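Local coordinates for monosaccharide ABC transporter substrate-binding protein, CUT2 family (Acidothermus cellulolyticus, PDB 4RU1) that binds myo-inositol in the cleft between its two domains and probably serves as the carbohydrate-capturing component of a CUT2-family ABC transporter, at residues G124-T128 with E159-N163; A238-N242 with V287-V292; A45-D50 with Y258-D262; T27-P31 with Y56-P60; I111-K115 with G276-V280. One frame throughout, in Å; residues are numbered along the deposited sequence. Where two conformers were deposited one is given.

Contact 1: residues G124-T128 with E159-N163; sequences GQDET and ESRCN. With INS (1,2,3,4,5,6-hexahydroxy-cyclohexane), chain M.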
# COMPACT_ATOMS: atom_id res chain seq x y z
N GLY A 124 -4.52 5.89 -5.38
CA GLY A 124 -3.68 4.73 -5.21
C GLY A 124 -3.48 4.00 -6.46
O GLY A 124 -3.82 4.49 -7.55
N GLN A 125 -3.05 2.76 -6.33
CA GLN A 125 -2.86 1.96 -7.54
C GLN A 125 -3.87 0.84 -7.58
O GLN A 125 -4.39 0.36 -6.53
CB GLN A 125 -1.40 1.51 -7.66
CG GLN A 125 -1.03 0.08 -7.42
CD GLN A 125 0.43 -0.15 -7.17
OE1 GLN A 125 1.27 0.58 -7.68
NE2 GLN A 125 0.74 -1.16 -6.39
N ASP A 126 -4.19 0.42 -8.81
CA ASP A 126 -5.16 -0.59 -9.01
C ASP A 126 -4.40 -1.88 -8.78
O ASP A 126 -3.49 -2.23 -9.54
CB ASP A 126 -5.72 -0.51 -10.45
CG ASP A 126 -6.79 -1.60 -10.73
OD1 ASP A 126 -6.68 -2.74 -10.23
OD2 ASP A 126 -7.72 -1.35 -11.50
N GLU A 127 -4.73 -2.53 -7.68
CA GLU A 127 -3.92 -3.61 -7.20
C GLU A 127 -4.10 -4.92 -8.01
O GLU A 127 -3.17 -5.72 -8.13
CB GLU A 127 -4.15 -3.85 -5.71
CG GLU A 127 -3.78 -2.69 -4.77
CD GLU A 127 -2.29 -2.30 -4.78
OE1 GLU A 127 -1.50 -2.87 -5.53
OE2 GLU A 127 -1.98 -1.36 -4.01
N THR A 128 -5.33 -5.21 -8.45
CA THR A 128 -5.57 -6.27 -9.44
C THR A 128 -4.71 -6.07 -10.69
O THR A 128 -4.03 -6.98 -11.12
CB THR A 128 -7.05 -6.40 -9.77
OG1 THR A 128 -7.76 -6.68 -8.54
CG2 THR A 128 -7.24 -7.54 -10.69
N GLU A 159 -5.18 -8.96 -1.11
CA GLU A 159 -5.75 -10.07 -1.81
C GLU A 159 -5.84 -9.79 -3.31
O GLU A 159 -5.62 -10.66 -4.12
CB GLU A 159 -7.16 -10.43 -1.23
CG GLU A 159 -7.07 -10.85 0.21
CD GLU A 159 -6.40 -12.21 0.46
OE1 GLU A 159 -6.32 -13.05 -0.44
OE2 GLU A 159 -5.94 -12.35 1.60
N SER A 160 -6.12 -8.54 -3.68
CA SER A 160 -6.22 -8.21 -5.10
C SER A 160 -4.90 -8.43 -5.78
O SER A 160 -4.88 -8.83 -6.95
CB SER A 160 -6.64 -6.73 -5.21
OG SER A 160 -7.98 -6.56 -4.82
N ARG A 161 -3.79 -8.08 -5.12
CA ARG A 161 -2.49 -8.27 -5.72
C ARG A 161 -2.22 -9.74 -6.05
O ARG A 161 -1.85 -10.08 -7.18
CB ARG A 161 -1.36 -7.74 -4.80
CG ARG A 161 -1.33 -6.25 -4.59
CD ARG A 161 -0.22 -5.80 -3.65
NE ARG A 161 -0.23 -4.33 -3.54
CZ ARG A 161 0.42 -3.67 -2.59
NH1 ARG A 161 1.21 -4.26 -1.71
NH2 ARG A 161 0.37 -2.38 -2.61
N CYS A 162 -2.48 -10.57 -5.05
CA CYS A 162 -2.27 -12.02 -5.25
C CYS A 162 -3.26 -12.60 -6.25
O CYS A 162 -2.87 -13.43 -7.15
CB CYS A 162 -2.31 -12.74 -3.94
SG CYS A 162 -1.00 -12.16 -2.86
N ASN A 163 -4.52 -12.19 -6.18
CA ASN A 163 -5.46 -12.72 -7.20
C ASN A 163 -4.98 -12.29 -8.62
O ASN A 163 -5.11 -13.05 -9.57
CB ASN A 163 -6.85 -12.27 -6.90
CG ASN A 163 -7.82 -12.63 -7.96
OD1 ASN A 163 -8.25 -11.78 -8.69
ND2 ASN A 163 -8.13 -13.92 -8.09
C1 INS M . 1.54 -1.64 1.11
C2 INS M . 2.13 -2.50 2.22
C3 INS M . 1.54 -2.06 3.56
C4 INS M . 0.03 -1.99 3.55
C5 INS M . -0.49 -1.09 2.48
C6 INS M . 0.02 -1.45 1.11
O1 INS M . 1.99 -2.04 -0.20
O2 INS M . 1.66 -3.83 1.97
O3 INS M . 1.98 -3.03 4.52
O4 INS M . -0.47 -1.56 4.85
O5 INS M . -1.93 -1.11 2.39
O6 INS M . -0.40 -0.47 0.12
O HOH W 1 -8.68 -9.15 -7.67
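A buried salt bridge between Glu127 and Arg161 joins the start of helix 127-140, just past strand 121-124 where the chain crosses between the domains, to helix 156-168 beside the bound inositol. Arg161 grips the carboxylate side-on with two nitrogens. NE gives a nearly straight bond to Glu127 OE1 (2.8 Å, 174°), and NH2 reaches Glu127 OE2 at 2.9 Å along a more bent path. Both nitrogens meet the acid from above its plane, which stands 70° from that of the guanidinium. From the other face of the carboxylate plane comes Gln125 NE2, 2.9 Å from Glu127 OE1, so that oxygen has two donors, which probably hinders the carboxylate from turning. A bend at chi2 (-63°) lays the Glu127 side chain alongside the arginine, which runs extended from CG to NE. The adjoining edge of the guanidinium faces the ligand, Arg161 NH1 donating to INS O1 at 2.8 Å and Arg161 NH2 to the same oxygen at 2.9 Å; NH2 thus serves both the acid and the inositol. Farther out, Glu127 CB packs on Ser160 CB at 3.8 Å, while a water joins Thr128 OG1 to Asn163 OD1. Ser160 OG itself bonds back to Val156 O. Glu127 is thus a second-shell residue positioning a first-shell arginine in the interdomain ligand cleft of a periplasmic binding protein fold.

Contact 2: residues A238-N242 with V287-V292; sequences AEIEN and VDKSNV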
# COMPACT_ATOMS: atom_id res chain seq x y z
N ALA A 238 19.54 -0.45 -3.36
CA ALA A 238 20.77 -1.29 -3.35
C ALA A 238 20.51 -2.71 -3.74
O ALA A 238 21.29 -3.34 -4.50
CB ALA A 238 21.40 -1.26 -1.98
N GLU A 239 19.41 -3.24 -3.20
CA GLU A 239 18.98 -4.60 -3.48
C GLU A 239 18.67 -4.84 -4.94
O GLU A 239 18.97 -5.90 -5.49
CB GLU A 239 17.81 -5.01 -2.54
CG GLU A 239 18.35 -5.18 -1.15
CD GLU A 239 17.32 -5.11 -0.07
OE1 GLU A 239 16.14 -4.73 -0.28
OE2 GLU A 239 17.72 -5.38 1.06
N ILE A 240 18.04 -3.89 -5.62
CA ILE A 240 17.85 -3.99 -7.07
C ILE A 240 19.20 -3.90 -7.82
O ILE A 240 19.49 -4.70 -8.66
CB ILE A 240 16.92 -2.86 -7.56
CG1 ILE A 240 15.48 -3.07 -7.04
CG2 ILE A 240 16.84 -2.78 -9.05
CD1 ILE A 240 14.56 -1.87 -7.14
N GLU A 241 20.02 -2.96 -7.44
CA GLU A 241 21.37 -2.82 -8.04
C GLU A 241 22.25 -4.09 -7.96
O GLU A 241 22.89 -4.49 -8.95
CB GLU A 241 22.09 -1.63 -7.38
CG GLU A 241 21.49 -0.23 -7.65
CD GLU A 241 21.76 0.81 -6.56
OE1 GLU A 241 22.76 0.67 -5.81
OE2 GLU A 241 20.97 1.79 -6.45
N ASN A 242 22.27 -4.74 -6.80
CA ASN A 242 23.11 -5.93 -6.57
C ASN A 242 22.42 -7.29 -6.90
O ASN A 242 23.01 -8.36 -6.68
CB ASN A 242 23.71 -5.94 -5.17
CG ASN A 242 22.68 -6.05 -4.06
OD1 ASN A 242 21.58 -6.57 -4.26
ND2 ASN A 242 23.03 -5.58 -2.89
N VAL A 287 10.22 -0.77 -11.11
CA VAL A 287 11.55 -0.23 -11.03
C VAL A 287 12.49 -1.43 -10.99
O VAL A 287 12.30 -2.37 -10.24
CB VAL A 287 11.73 0.62 -9.77
CG1 VAL A 287 13.14 1.15 -9.65
CG2 VAL A 287 10.77 1.81 -9.80
N ASP A 288 13.50 -1.39 -11.88
CA ASP A 288 14.49 -2.51 -12.05
C ASP A 288 15.86 -1.87 -12.25
O ASP A 288 16.02 -0.67 -11.97
CB ASP A 288 14.04 -3.44 -13.17
CG ASP A 288 13.95 -2.74 -14.52
OD1 ASP A 288 14.66 -1.70 -14.68
OD2 ASP A 288 13.18 -3.21 -15.38
N LYS A 289 16.85 -2.67 -12.64
CA LYS A 289 18.22 -2.17 -12.75
C LYS A 289 18.33 -1.04 -13.75
O LYS A 289 19.17 -0.13 -13.55
CB LYS A 289 19.20 -3.29 -13.13
CG LYS A 289 19.74 -4.01 -11.94
CD LYS A 289 20.78 -5.06 -12.36
CE LYS A 289 22.09 -4.41 -12.78
NZ LYS A 289 23.23 -5.37 -12.79
N SER A 290 17.44 -1.00 -14.73
CA SER A 290 17.48 0.01 -15.78
C SER A 290 17.05 1.43 -15.35
O SER A 290 17.44 2.44 -15.97
CB SER A 290 16.66 -0.50 -16.98
OG SER A 290 15.26 -0.19 -16.88
N ASN A 291 16.23 1.55 -14.31
CA ASN A 291 15.71 2.84 -13.90
C ASN A 291 15.77 3.20 -12.40
O ASN A 291 15.24 4.22 -11.93
CB ASN A 291 14.27 2.99 -14.41
CG ASN A 291 13.34 1.88 -13.91
OD1 ASN A 291 13.70 1.16 -13.01
ND2 ASN A 291 12.23 1.71 -14.55
N VAL A 292 16.40 2.34 -11.62
CA VAL A 292 16.50 2.55 -10.20
C VAL A 292 17.30 3.77 -9.75
O VAL A 292 16.98 4.36 -8.75
CB VAL A 292 16.94 1.25 -9.47
CG1 VAL A 292 18.34 0.80 -9.89
CG2 VAL A 292 16.77 1.38 -7.94
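Ile240 supplies the apolar part of this contact, pushing both branches of its side chain from helix 236-241 into the turn that follows strand 285-287. With CG1 beside the backbone N (chi1 -68°), CG2 is left to press on the peptide of the turn, 3.5 Å from Asp288 C, and to meet Val292 CG1 at 4.0 Å. The other branch ends in CD1, which lies 4.2 Å from Val287 CG1 and also touches the second methyl of Val292, the isoleucine and valine lying alongside each other and pointing opposite ways. Glu241 adds its methylene CG, 4.0 Å from Val292 CG1. With an alanine here, the Val287 and Val292 methyls would probably lose their common partner and a gap open beneath the turn. Across the helix end, the Lys289 chain lies against backbone oxygens, its CG 3.4 Å from Ile240 O. No hydrogen bond crosses between the segments; the turn's polar groups bond among themselves or to residues outside the helix. Asp288 OD1 accepts from Ser290 N at 2.9 Å, an Asx turn, and from Ser290 OG through its syn lone pair, while Asn291 OD1 takes Asp288 N at 2.8 Å. Asp288 OD2 forms a salt bridge with Arg137. The chemistry therefore implies a turn that fixes its own shape by polar bonds and meets the helix mainly through van der Waals contact.

Contact 3: residues A45-D50 with Y258-D262; sequences AAAAKD and YEAVD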
# COMPACT_ATOMS: atom_id res chain seq x y z
N ALA A 45 3.62 17.14 3.93
CA ALA A 45 4.20 18.15 2.97
C ALA A 45 3.04 18.97 2.37
O ALA A 45 3.15 20.22 2.18
CB ALA A 45 4.99 17.46 1.87
N ALA A 46 1.90 18.30 2.10
CA ALA A 46 0.69 18.99 1.66
C ALA A 46 0.10 19.88 2.73
O ALA A 46 -0.34 21.03 2.45
CB ALA A 46 -0.40 18.04 1.20
N ALA A 47 0.10 19.36 3.94
CA ALA A 47 -0.59 19.99 5.06
C ALA A 47 0.16 21.31 5.39
O ALA A 47 -0.49 22.35 5.66
CB ALA A 47 -0.73 18.98 6.27
N ALA A 48 1.51 21.26 5.34
CA ALA A 48 2.37 22.44 5.55
C ALA A 48 2.01 23.59 4.57
O ALA A 48 2.07 24.73 4.91
CB ALA A 48 3.81 22.05 5.43
N LYS A 49 1.62 23.26 3.35
CA LYS A 49 1.37 24.25 2.28
C LYS A 49 -0.06 24.72 2.32
O LYS A 49 -0.37 25.81 1.83
CB LYS A 49 1.71 23.65 0.89
CG LYS A 49 3.21 23.31 0.73
CD LYS A 49 3.70 23.02 -0.67
CE LYS A 49 2.86 21.96 -1.32
NZ LYS A 49 3.26 21.53 -2.68
N ASP A 50 -0.96 23.90 2.86
CA ASP A 50 -2.41 24.14 2.75
C ASP A 50 -3.02 24.65 4.04
O ASP A 50 -4.24 24.70 4.18
CB ASP A 50 -3.09 22.83 2.34
CG ASP A 50 -2.71 22.38 0.98
OD1 ASP A 50 -2.04 23.12 0.24
OD2 ASP A 50 -3.01 21.22 0.61
N TYR A 258 0.07 12.78 0.10
CA TYR A 258 0.00 14.15 -0.33
C TYR A 258 -1.31 14.53 -0.96
O TYR A 258 -1.94 15.57 -0.64
CB TYR A 258 1.21 14.48 -1.29
CG TYR A 258 1.21 15.90 -1.81
CD1 TYR A 258 0.46 16.24 -2.93
CD2 TYR A 258 2.01 16.89 -1.22
CE1 TYR A 258 0.46 17.55 -3.44
CE2 TYR A 258 2.04 18.19 -1.73
CZ TYR A 258 1.27 18.52 -2.82
OH TYR A 258 1.36 19.80 -3.34
N GLU A 259 -1.74 13.72 -1.91
CA GLU A 259 -2.97 14.06 -2.59
C GLU A 259 -4.22 13.90 -1.74
O GLU A 259 -5.23 14.63 -1.94
CB GLU A 259 -3.14 13.24 -3.85
CG GLU A 259 -2.09 13.51 -4.97
CD GLU A 259 -2.03 15.00 -5.43
OE1 GLU A 259 -3.10 15.63 -5.36
OE2 GLU A 259 -0.98 15.45 -5.90
N ALA A 260 -4.19 12.94 -0.82
CA ALA A 260 -5.32 12.78 0.10
C ALA A 260 -5.59 14.11 0.77
O ALA A 260 -6.71 14.55 0.85
CB ALA A 260 -5.04 11.72 1.16
N VAL A 261 -4.54 14.79 1.18
CA VAL A 261 -4.67 16.06 1.87
C VAL A 261 -4.98 17.19 0.86
O VAL A 261 -5.93 17.97 1.07
CB VAL A 261 -3.47 16.40 2.74
CG1 VAL A 261 -3.58 17.82 3.26
CG2 VAL A 261 -3.36 15.39 3.85
N ASP A 262 -4.16 17.34 -0.17
CA ASP A 262 -4.29 18.47 -1.10
C ASP A 262 -5.58 18.47 -1.89
O ASP A 262 -6.11 19.56 -2.21
CB ASP A 262 -3.05 18.52 -2.01
CG ASP A 262 -2.84 19.88 -2.62
OD1 ASP A 262 -2.63 20.85 -1.86
OD2 ASP A 262 -2.78 20.02 -3.87
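Lys49 NZ donates to Tyr258 OH at 2.7 Å, arriving near the plane of the ring at its edge, with the two side chains crossing at about a right angle. The lysine chain, bent at chi3 (-52°), folds over to place its amine there. Ala46 meets the same ring differently: its CB sits over one face, 4.0 Å from the Tyr258 ring centroid and 26° off the normal, a CH-pi contact offset toward CD2. That methyl also touches Tyr258 O at 3.4 Å and Val261 CG1 at 3.8 Å, a small residue on one helix letting the other come close. Beyond it, Asp50 and Asp262 bring nearly coplanar carboxylates together, Asp50 OD2 lying 2.5 Å from Asp262 OD1; such proximity would probably make full ionisation of both acids costly. The axes of segments 45-49 and 258-262 run in nearly the same direction, 27° apart, and come within 8.4 Å of each other. Helix 253-270 has returned from the second domain and packs beside helix 35-49 against the edge strand of the first domain's parallel sheet, where Ala47 rests on Val52 and Val261 on Leu54 of strand 52-58.

Contact 4: residues T27-P31 with Y56-P60; sequences THQQP and YSNDP. With INS (1,2,3,4,5,6-hexahydroxy-cyclohexane), chain M.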
# COMPACT_ATOMS: atom_id res chain seq x y z
N THR A 27 -5.98 5.37 8.99
CA THR A 27 -5.47 4.24 8.26
C THR A 27 -5.53 2.94 9.09
O THR A 27 -5.99 2.86 10.22
CB THR A 27 -4.04 4.51 7.81
OG1 THR A 27 -3.19 4.14 8.90
CG2 THR A 27 -3.82 5.92 7.38
N HIS A 28 -5.14 1.86 8.42
CA HIS A 28 -5.05 0.51 8.97
C HIS A 28 -3.64 0.08 9.33
O HIS A 28 -3.44 -1.10 9.55
CB HIS A 28 -5.64 -0.45 7.95
CG HIS A 28 -4.91 -0.45 6.62
ND1 HIS A 28 -5.27 0.41 5.60
CD2 HIS A 28 -3.90 -1.20 6.14
CE1 HIS A 28 -4.51 0.19 4.56
NE2 HIS A 28 -3.66 -0.77 4.86
N GLN A 29 -2.70 1.05 9.39
CA GLN A 29 -1.28 0.84 9.67
C GLN A 29 -1.12 -0.10 10.88
O GLN A 29 -1.70 0.17 11.97
CB GLN A 29 -0.60 2.16 9.92
CG GLN A 29 0.77 2.01 10.52
CD GLN A 29 1.47 3.29 10.76
OE1 GLN A 29 0.88 4.35 10.79
NE2 GLN A 29 2.78 3.20 10.90
N GLN A 30 -0.39 -1.18 10.67
CA GLN A 30 0.11 -1.98 11.81
C GLN A 30 1.23 -1.20 12.45
O GLN A 30 2.14 -0.72 11.76
CB GLN A 30 0.65 -3.29 11.30
CG GLN A 30 1.29 -4.16 12.34
CD GLN A 30 0.25 -4.87 13.20
OE1 GLN A 30 -0.78 -5.35 12.70
NE2 GLN A 30 0.50 -4.93 14.48
N PRO A 31 1.25 -1.09 13.77
CA PRO A 31 2.41 -0.37 14.36
C PRO A 31 3.73 -0.93 13.96
O PRO A 31 3.87 -2.18 13.86
CB PRO A 31 2.19 -0.54 15.87
CG PRO A 31 0.68 -0.57 15.97
CD PRO A 31 0.16 -1.33 14.75
N TYR A 56 -3.50 12.36 12.51
CA TYR A 56 -3.26 11.00 12.01
C TYR A 56 -3.62 9.96 13.03
O TYR A 56 -3.15 10.08 14.18
CB TYR A 56 -1.82 10.81 11.55
CG TYR A 56 -1.52 9.44 10.91
CD1 TYR A 56 -1.24 8.38 11.71
CD2 TYR A 56 -1.60 9.23 9.57
CE1 TYR A 56 -0.97 7.10 11.21
CE2 TYR A 56 -1.31 7.96 9.02
CZ TYR A 56 -1.05 6.88 9.83
OH TYR A 56 -0.75 5.64 9.26
N SER A 57 -4.44 8.96 12.65
CA SER A 57 -4.80 7.87 13.53
C SER A 57 -4.87 6.57 12.76
O SER A 57 -5.01 6.51 11.51
CB SER A 57 -6.10 8.12 14.23
OG SER A 57 -7.20 8.31 13.39
N ASN A 58 -4.68 5.49 13.48
CA ASN A 58 -4.61 4.19 12.85
C ASN A 58 -4.92 3.03 13.75
O ASN A 58 -4.65 3.06 14.97
CB ASN A 58 -3.23 3.92 12.22
CG ASN A 58 -2.10 3.85 13.27
OD1 ASN A 58 -1.82 4.88 13.91
ND2 ASN A 58 -1.53 2.67 13.51
N ASP A 59 -5.43 1.97 13.13
CA ASP A 59 -5.57 0.71 13.83
C ASP A 59 -5.71 -0.43 12.85
O ASP A 59 -6.55 -0.38 11.96
CB ASP A 59 -6.78 0.77 14.76
CG ASP A 59 -6.65 -0.22 15.95
OD1 ASP A 59 -6.61 -1.44 15.71
OD2 ASP A 59 -6.65 0.22 17.08
N PRO A 60 -4.91 -1.51 13.06
CA PRO A 60 -5.05 -2.63 12.11
C PRO A 60 -6.31 -3.51 12.33
O PRO A 60 -6.52 -4.48 11.58
CB PRO A 60 -3.75 -3.42 12.38
CG PRO A 60 -3.49 -3.18 13.83
CD PRO A 60 -3.82 -1.71 14.01
C1 INS M . 1.54 -1.64 1.11
C2 INS M . 2.13 -2.50 2.22
C3 INS M . 1.54 -2.06 3.56
C4 INS M . 0.03 -1.99 3.55
C5 INS M . -0.49 -1.09 2.48
C6 INS M . 0.02 -1.45 1.11
O1 INS M . 1.99 -2.04 -0.20
O2 INS M . 1.66 -3.83 1.97
O3 INS M . 1.98 -3.03 4.52
O4 INS M . -0.47 -1.56 4.85
O5 INS M . -1.93 -1.11 2.39
O6 INS M . -0.40 -0.47 0.12
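Thr27 and Asn58 form a parallel beta bridge where strands 21-27 and 52-58 end side by side, the two strands of the first beta-alpha-beta unit of this Rossmann-like domain. Thr27 N donates to Ser57 O, and Asp59 N returns a bond to Thr27 O. On the face that carries the Thr27 and Asn58 side chains, Tyr56 brings its hydroxyl between two partners: Thr27 OG1 donates to Tyr56 OH at 2.9 Å, and the hydroxyl in turn donates to Gln29 OE1 at 2.6 Å. The Gln29 amide stands 78° from the tyrosine ring, with OE1 at the ring edge; CG anti to the backbone N (chi1 167°) and an extended chain carry it there. Thr27 OG1 is also an acceptor, for Gln29 N at 3.2 Å, which closes an ST turn. Asn58 crosses Gln29 obliquely, and its ND2 binds Gln29 O at 2.9 Å from above the carbonyl plane. Beyond this network the Pro31 and Pro60 side chains cross at about a right angle, Pro31 CD to Pro60 CD 4.1 Å. The loop thus held carries His28 into the inositol pocket, its ring set by Thr83 at ND1 and by Trp36 edge-to-face. In the ring plane, His28 NE2 donates to INS O5 at 3.0 Å, with an angle of 150° at the hydrogen.

Contact 5: residues I111-K115 with G276-V280; sequences IDQWK and GGEAV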
# COMPACT_ATOMS: atom_id res chain seq x y z
N ILE A 111 -9.99 0.48 -3.70
CA ILE A 111 -10.21 1.13 -4.97
C ILE A 111 -11.58 0.69 -5.59
O ILE A 111 -12.20 1.48 -6.26
CB ILE A 111 -9.04 0.87 -5.95
CG1 ILE A 111 -9.18 1.76 -7.20
CG2 ILE A 111 -8.99 -0.62 -6.40
CD1 ILE A 111 -7.97 1.74 -8.09
N ASP A 112 -12.02 -0.55 -5.33
CA ASP A 112 -13.30 -1.09 -5.84
C ASP A 112 -14.55 -0.66 -5.02
O ASP A 112 -15.71 -0.83 -5.46
CB ASP A 112 -13.23 -2.64 -5.82
CG ASP A 112 -12.02 -3.21 -6.57
OD1 ASP A 112 -11.69 -2.73 -7.69
OD2 ASP A 112 -11.40 -4.18 -6.03
N GLN A 113 -14.34 -0.12 -3.83
CA GLN A 113 -15.44 0.17 -2.89
C GLN A 113 -15.63 1.62 -2.47
O GLN A 113 -16.57 1.95 -1.74
CB GLN A 113 -15.21 -0.67 -1.65
CG GLN A 113 -15.26 -2.15 -1.93
CD GLN A 113 -13.95 -2.78 -2.32
OE1 GLN A 113 -12.85 -2.20 -2.12
NE2 GLN A 113 -14.04 -3.97 -2.86
N TRP A 114 -14.73 2.53 -2.85
CA TRP A 114 -14.83 3.89 -2.32
C TRP A 114 -16.05 4.60 -2.88
O TRP A 114 -16.68 5.37 -2.17
CB TRP A 114 -13.55 4.74 -2.59
CG TRP A 114 -13.28 4.94 -4.01
CD1 TRP A 114 -12.61 4.11 -4.81
CD2 TRP A 114 -13.77 6.01 -4.85
NE1 TRP A 114 -12.63 4.58 -6.10
CE2 TRP A 114 -13.28 5.80 -6.13
CE3 TRP A 114 -14.44 7.21 -4.59
CZ2 TRP A 114 -13.59 6.65 -7.18
CZ3 TRP A 114 -14.77 8.01 -5.61
CH2 TRP A 114 -14.33 7.76 -6.89
N LYS A 115 -16.40 4.42 -4.12
CA LYS A 115 -17.44 5.24 -4.72
C LYS A 115 -18.78 4.97 -4.11
O LYS A 115 -19.50 5.97 -3.78
CB LYS A 115 -17.48 4.97 -6.23
CG LYS A 115 -18.03 6.11 -7.00
CD LYS A 115 -17.84 5.86 -8.47
CE LYS A 115 -18.56 6.98 -9.21
NZ LYS A 115 -18.28 6.87 -10.67
N GLY A 276 -12.61 12.62 -11.88
CA GLY A 276 -13.94 12.50 -12.51
C GLY A 276 -14.70 11.24 -12.22
O GLY A 276 -15.17 10.53 -13.15
N GLY A 277 -14.87 10.88 -10.95
CA GLY A 277 -15.65 9.70 -10.57
C GLY A 277 -14.91 8.39 -10.63
O GLY A 277 -15.47 7.33 -10.39
N GLU A 278 -13.62 8.47 -11.01
CA GLU A 278 -12.77 7.29 -10.99
C GLU A 278 -11.50 7.61 -10.23
O GLU A 278 -11.16 8.79 -9.98
CB GLU A 278 -12.51 6.70 -12.40
CG GLU A 278 -13.85 6.32 -13.09
CD GLU A 278 -13.77 5.41 -14.30
OE1 GLU A 278 -12.64 5.03 -14.69
OE2 GLU A 278 -14.87 5.09 -14.85
N ALA A 279 -10.80 6.55 -9.85
CA ALA A 279 -9.58 6.70 -9.08
C ALA A 279 -8.54 7.47 -9.86
O ALA A 279 -8.44 7.42 -11.09
CB ALA A 279 -9.02 5.32 -8.64
N VAL A 280 -7.74 8.23 -9.13
CA VAL A 280 -6.47 8.82 -9.58
C VAL A 280 -5.31 7.88 -9.26
O VAL A 280 -5.05 7.55 -8.11
CB VAL A 280 -6.21 10.14 -8.91
CG1 VAL A 280 -4.86 10.73 -9.32
CG2 VAL A 280 -7.37 11.07 -9.26
O HOH W 2 -12.08 3.91 -8.96
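Trp114 overlaps the backbone of Gly277, Glu278 and Ala279 with the outer part of its six-membered ring, which approaches the chain obliquely. Trp114 CH2 comes within 3.7 Å of Gly277 O, and Trp114 CZ2 lies 3.8 Å from Glu278 C. The indole is directed there by a first torsion of 62°, which wedges CG between the backbone N and the carbonyl carbon. At the ring's edge Trp114 NE1 donates to a water at 3.0 Å, and that water also takes a weak bond from Ala279 N. Lys115 runs fully extended beside the indole, with its CB over one ring face and its amine reaching across to the loop: Lys115 NZ bonds Gly277 O at 2.9 Å, tilted 20° from the carbonyl plane. Gly277 has a positive phi (83°), and a beta carbon there would collide with the preceding carbonyl oxygen and crowd Lys115 NZ. The loop of 276-280 leads into strand 280-281, an outer strand of the parallel sheet of the first domain, whose neighbour is strand 121-124; residues 111-115 belong to the connection between strands 104-107 and 121-124. Tyr122 of that neighbouring strand stacks on Trp114 and also touches Ile111 and Ala279. Replacing Trp114 by a leucine would probably leave the 277-279 backbone less well covered, Tyr122 without its stacking partner and the shared water without its indole donor. Farther along, Ile111 adds an apolar touch, its CD1 and CG1 each 3.8 Å from Ala279 CB.

Contact 1 is the buried one, and contact 5 lies at the surface; contacts 2, 3 and 4 are partly buried. Contacts 1 and 4 share the inositol, reaching it from the two domains with an arginine and a histidine, and both are rich in directed polar bonds. Contacts 2 and 3 join elements far from the pocket, the first by apolar and backbone packing, the second by helix packing with one lysine-tyrosine bond and a close pair of acids. Contact 3 uses the end of helix 35-49, which links the two strands paired in contact 4. Contact 5 touches contact 1: Val280 probably pairs with Gly124, and Ile111 CD1 packs on Asp126 CA at 3.8 Å.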